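Baccell_00875 (Bacteroides cellulosilyticus DSM 14838, PDB 5NO8) is a polysaccharide lyase that probably cleaves the bond between L-rhamnose and glucuronic acid, removing the rhamnose caps of complex arabinogalactan proteins. Local coordinates at residues M355-Y366 against S417-K428. Residues are numbered along the deposited sequence; the frame is centred on the assembly and turned at random.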
# COMPACT_ATOMS: atom_id res chain seq x y z
N MET A 355 -14.48 26.02 -1.76
CA MET A 355 -15.82 26.59 -1.88
C MET A 355 -15.73 28.12 -1.78
O MET A 355 -15.28 28.62 -0.76
CB MET A 355 -16.71 26.06 -0.74
CG MET A 355 -18.16 26.59 -0.74
SD MET A 355 -19.05 26.28 -2.26
CE MET A 355 -19.38 24.52 -2.10
N ASN A 356 -16.11 28.81 -2.84
CA ASN A 356 -16.12 30.27 -2.88
C ASN A 356 -17.56 30.71 -3.21
O ASN A 356 -17.93 30.88 -4.35
CB ASN A 356 -15.11 30.80 -3.91
CG ASN A 356 -13.67 30.45 -3.55
OD1 ASN A 356 -13.31 30.32 -2.38
ND2 ASN A 356 -12.84 30.29 -4.57
N ASN A 357 -18.38 30.82 -2.18
CA ASN A 357 -19.81 31.08 -2.38
C ASN A 357 -20.28 31.53 -1.01
O ASN A 357 -20.60 30.69 -0.16
CB ASN A 357 -20.52 29.79 -2.85
CG ASN A 357 -22.04 29.95 -2.99
OD1 ASN A 357 -22.60 31.05 -3.00
ND2 ASN A 357 -22.72 28.82 -3.11
N PRO A 358 -20.26 32.86 -0.77
CA PRO A 358 -20.91 33.31 0.46
C PRO A 358 -22.36 32.85 0.37
O PRO A 358 -22.90 32.82 -0.72
CB PRO A 358 -20.77 34.84 0.41
CG PRO A 358 -20.40 35.18 -1.01
CD PRO A 358 -19.69 33.97 -1.55
N SER A 359 -22.94 32.43 1.48
CA SER A 359 -24.29 31.82 1.48
C SER A 359 -24.32 30.32 1.15
O SER A 359 -25.40 29.75 0.97
CB SER A 359 -25.28 32.55 0.55
OG SER A 359 -25.22 32.03 -0.77
N ASP A 360 -23.15 29.69 1.01
CA ASP A 360 -23.00 28.26 1.32
C ASP A 360 -22.31 28.30 2.66
O ASP A 360 -21.35 29.06 2.84
CB ASP A 360 -22.13 27.55 0.26
CG ASP A 360 -22.18 26.03 0.38
OD1 ASP A 360 -21.76 25.49 1.42
OD2 ASP A 360 -22.62 25.37 -0.58
N LEU A 361 -22.78 27.53 3.63
CA LEU A 361 -22.12 27.45 4.94
C LEU A 361 -20.70 26.86 4.88
O LEU A 361 -19.93 27.02 5.82
CB LEU A 361 -22.94 26.60 5.91
CG LEU A 361 -24.30 27.13 6.37
CD1 LEU A 361 -25.05 25.99 7.06
CD2 LEU A 361 -24.11 28.31 7.31
N ARG A 362 -20.37 26.14 3.82
CA ARG A 362 -19.01 25.60 3.65
C ARG A 362 -18.06 26.59 2.97
O ARG A 362 -16.95 26.22 2.61
CB ARG A 362 -19.06 24.30 2.84
CG ARG A 362 -19.89 23.19 3.46
CD ARG A 362 -20.25 22.13 2.45
NE ARG A 362 -21.22 22.60 1.47
CZ ARG A 362 -21.90 21.81 0.63
NH1 ARG A 362 -22.77 22.36 -0.21
NH2 ARG A 362 -21.73 20.50 0.62
N ASP A 363 -18.48 27.85 2.79
CA ASP A 363 -17.59 28.90 2.25
C ASP A 363 -16.22 28.87 2.91
O ASP A 363 -16.10 28.92 4.14
CB ASP A 363 -18.23 30.28 2.43
CG ASP A 363 -17.50 31.38 1.65
OD1 ASP A 363 -17.07 31.12 0.50
OD2 ASP A 363 -17.37 32.50 2.19
N GLY A 364 -15.17 28.75 2.08
CA GLY A 364 -13.81 28.64 2.57
C GLY A 364 -13.25 27.23 2.66
O GLY A 364 -12.03 27.08 2.80
N ALA A 365 -14.12 26.21 2.62
CA ALA A 365 -13.69 24.82 2.82
C ALA A 365 -12.94 24.32 1.59
O ALA A 365 -13.34 24.60 0.48
CB ALA A 365 -14.90 23.92 3.06
N TYR A 366 -11.90 23.53 1.81
CA TYR A 366 -11.28 22.74 0.71
C TYR A 366 -12.02 21.41 0.65
O TYR A 366 -12.15 20.72 1.68
CB TYR A 366 -9.81 22.50 0.98
CG TYR A 366 -8.98 23.78 1.09
CD1 TYR A 366 -8.92 24.70 0.03
CD2 TYR A 366 -8.29 24.08 2.25
CE1 TYR A 366 -8.19 25.88 0.14
CE2 TYR A 366 -7.55 25.25 2.36
CZ TYR A 366 -7.51 26.15 1.31
OH TYR A 366 -6.76 27.30 1.49
N SER A 417 -6.34 32.57 0.95
CA SER A 417 -7.14 31.36 0.91
C SER A 417 -7.14 30.65 2.27
O SER A 417 -8.20 30.20 2.73
CB SER A 417 -6.60 30.44 -0.21
OG SER A 417 -7.19 29.16 -0.16
N LEU A 418 -5.97 30.54 2.89
CA LEU A 418 -5.77 29.87 4.15
C LEU A 418 -6.46 30.57 5.32
O LEU A 418 -7.00 29.90 6.21
CB LEU A 418 -4.31 29.69 4.48
CG LEU A 418 -3.60 28.60 3.66
CD1 LEU A 418 -2.11 28.81 3.74
CD2 LEU A 418 -3.99 27.20 4.18
N LEU A 419 -6.43 31.90 5.34
CA LEU A 419 -7.15 32.65 6.39
C LEU A 419 -8.63 32.34 6.35
O LEU A 419 -9.26 32.18 7.39
CB LEU A 419 -6.87 34.16 6.31
CG LEU A 419 -5.43 34.50 6.71
CD1 LEU A 419 -5.05 35.89 6.21
CD2 LEU A 419 -5.18 34.42 8.21
N ARG A 420 -9.18 32.22 5.14
CA ARG A 420 -10.56 31.85 4.98
C ARG A 420 -10.84 30.43 5.41
O ARG A 420 -11.88 30.15 6.02
CB ARG A 420 -11.00 32.02 3.54
CG ARG A 420 -11.15 33.47 3.15
CD ARG A 420 -11.48 33.59 1.68
NE ARG A 420 -12.67 32.83 1.33
CZ ARG A 420 -12.80 32.00 0.30
NH1 ARG A 420 -11.82 31.79 -0.59
NH2 ARG A 420 -13.97 31.36 0.12
N TYR A 421 -9.92 29.52 5.07
CA TYR A 421 -10.09 28.14 5.48
C TYR A 421 -10.08 27.99 6.98
O TYR A 421 -10.98 27.36 7.56
CB TYR A 421 -8.97 27.26 4.91
CG TYR A 421 -9.18 25.81 5.21
CD1 TYR A 421 -10.39 25.19 4.87
CD2 TYR A 421 -8.20 25.05 5.79
CE1 TYR A 421 -10.60 23.85 5.12
CE2 TYR A 421 -8.40 23.70 6.01
CZ TYR A 421 -9.61 23.11 5.69
OH TYR A 421 -9.81 21.77 5.93
N ALA A 422 -9.09 28.59 7.62
CA ALA A 422 -8.93 28.50 9.07
C ALA A 422 -10.12 29.08 9.84
O ALA A 422 -10.49 28.56 10.89
CB ALA A 422 -7.65 29.16 9.51
N ASP A 423 -10.71 30.13 9.30
CA ASP A 423 -11.98 30.64 9.80
C ASP A 423 -13.13 29.68 9.63
O ASP A 423 -13.92 29.49 10.56
CB ASP A 423 -12.34 31.95 9.14
CG ASP A 423 -12.17 33.08 10.08
OD1 ASP A 423 -11.02 33.52 10.29
OD2 ASP A 423 -13.19 33.46 10.67
N PHE A 424 -13.27 29.10 8.44
CA PHE A 424 -14.25 28.05 8.22
C PHE A 424 -14.09 26.92 9.25
O PHE A 424 -15.08 26.48 9.84
CB PHE A 424 -14.20 27.48 6.79
CG PHE A 424 -14.75 26.08 6.68
CD1 PHE A 424 -16.13 25.86 6.63
CD2 PHE A 424 -13.90 24.97 6.66
CE1 PHE A 424 -16.64 24.57 6.54
CE2 PHE A 424 -14.40 23.68 6.58
CZ PHE A 424 -15.78 23.47 6.52
N VAL A 425 -12.86 26.46 9.47
CA VAL A 425 -12.63 25.37 10.41
C VAL A 425 -13.04 25.77 11.84
O VAL A 425 -13.77 25.02 12.53
CB VAL A 425 -11.17 24.90 10.39
CG1 VAL A 425 -10.91 23.85 11.46
CG2 VAL A 425 -10.83 24.33 9.00
N ARG A 426 -12.54 26.91 12.29
CA ARG A 426 -12.77 27.36 13.66
C ARG A 426 -14.24 27.62 13.94
O ARG A 426 -14.77 27.21 14.98
CB ARG A 426 -11.92 28.61 13.96
CG ARG A 426 -12.07 29.19 15.35
CD ARG A 426 -11.53 28.28 16.45
NE ARG A 426 -12.04 28.73 17.76
CZ ARG A 426 -12.83 28.03 18.59
NH1 ARG A 426 -13.20 26.77 18.34
NH2 ARG A 426 -13.22 28.61 19.73
N ARG A 427 -14.92 28.28 13.00
CA ARG A 427 -16.29 28.71 13.21
C ARG A 427 -17.32 27.66 12.86
O ARG A 427 -18.32 27.55 13.55
CB ARG A 427 -16.59 29.99 12.42
CG ARG A 427 -15.80 31.18 12.88
CD ARG A 427 -15.98 32.35 11.92
NE ARG A 427 -15.20 33.51 12.37
CZ ARG A 427 -15.08 34.66 11.71
NH1 ARG A 427 -15.66 34.83 10.52
NH2 ARG A 427 -14.33 35.63 12.23
N LYS A 428 -17.10 26.89 11.78
CA LYS A 428 -18.11 25.93 11.30
C LYS A 428 -17.87 24.48 11.72
O LYS A 428 -18.84 23.74 11.90
CB LYS A 428 -18.24 26.00 9.79
CG LYS A 428 -18.65 27.37 9.26
CD LYS A 428 -20.13 27.65 9.55
CE LYS A 428 -20.62 28.88 8.81
NZ LYS A 428 -19.88 30.10 9.26
O HOH W 1 -14.89 32.39 3.12
O HOH W 2 -14.27 31.33 5.49
O HOH W 3 -11.93 21.00 4.40
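Tyr421 takes Tyr366 CD2 on one face, 3.4 Å above the plane over its centre, while Val425 CG2 lies over the opposite face; Gly364 O and Ala365 CA sit at its rim. A loop of successive beta turns, following helix 338-352, is thus laid against helix 412-429 in the helical domain, an example of irregular chain held to a helix by aromatic faces and an arginine reaching several loop acceptors. The two tyrosine planes meet obliquely, at 44°. Phe424 receives Ala365 CB over a face in a CH-pi contact, 3.7 Å from the ring centroid, and helix 396-409 adds Met398 and Leu402 against Tyr366. Gly364, whose CA comes closest to that of Tyr421, also sets CA over one face of the Arg420 guanidinium. At its edge, Arg420 NH1 and NH2 converge end-on on Asn356 OD1, each at 2.8 Å. A bend at chi3 (56°) brings this edge to the Asn356 and Asp363 oxygens. NH2 also reaches Asp363 OD1 in a weakly hydrogen-bonded salt bridge; Asn357 N donates to the same oxygen. A water accepts from Arg420 NE and donates weakly to Asp363 OD2. Tyr366 OH and Ser417 OG share a hydrogen bond of 2.5 Å, the serine oxygen lying in the tyrosine ring plane.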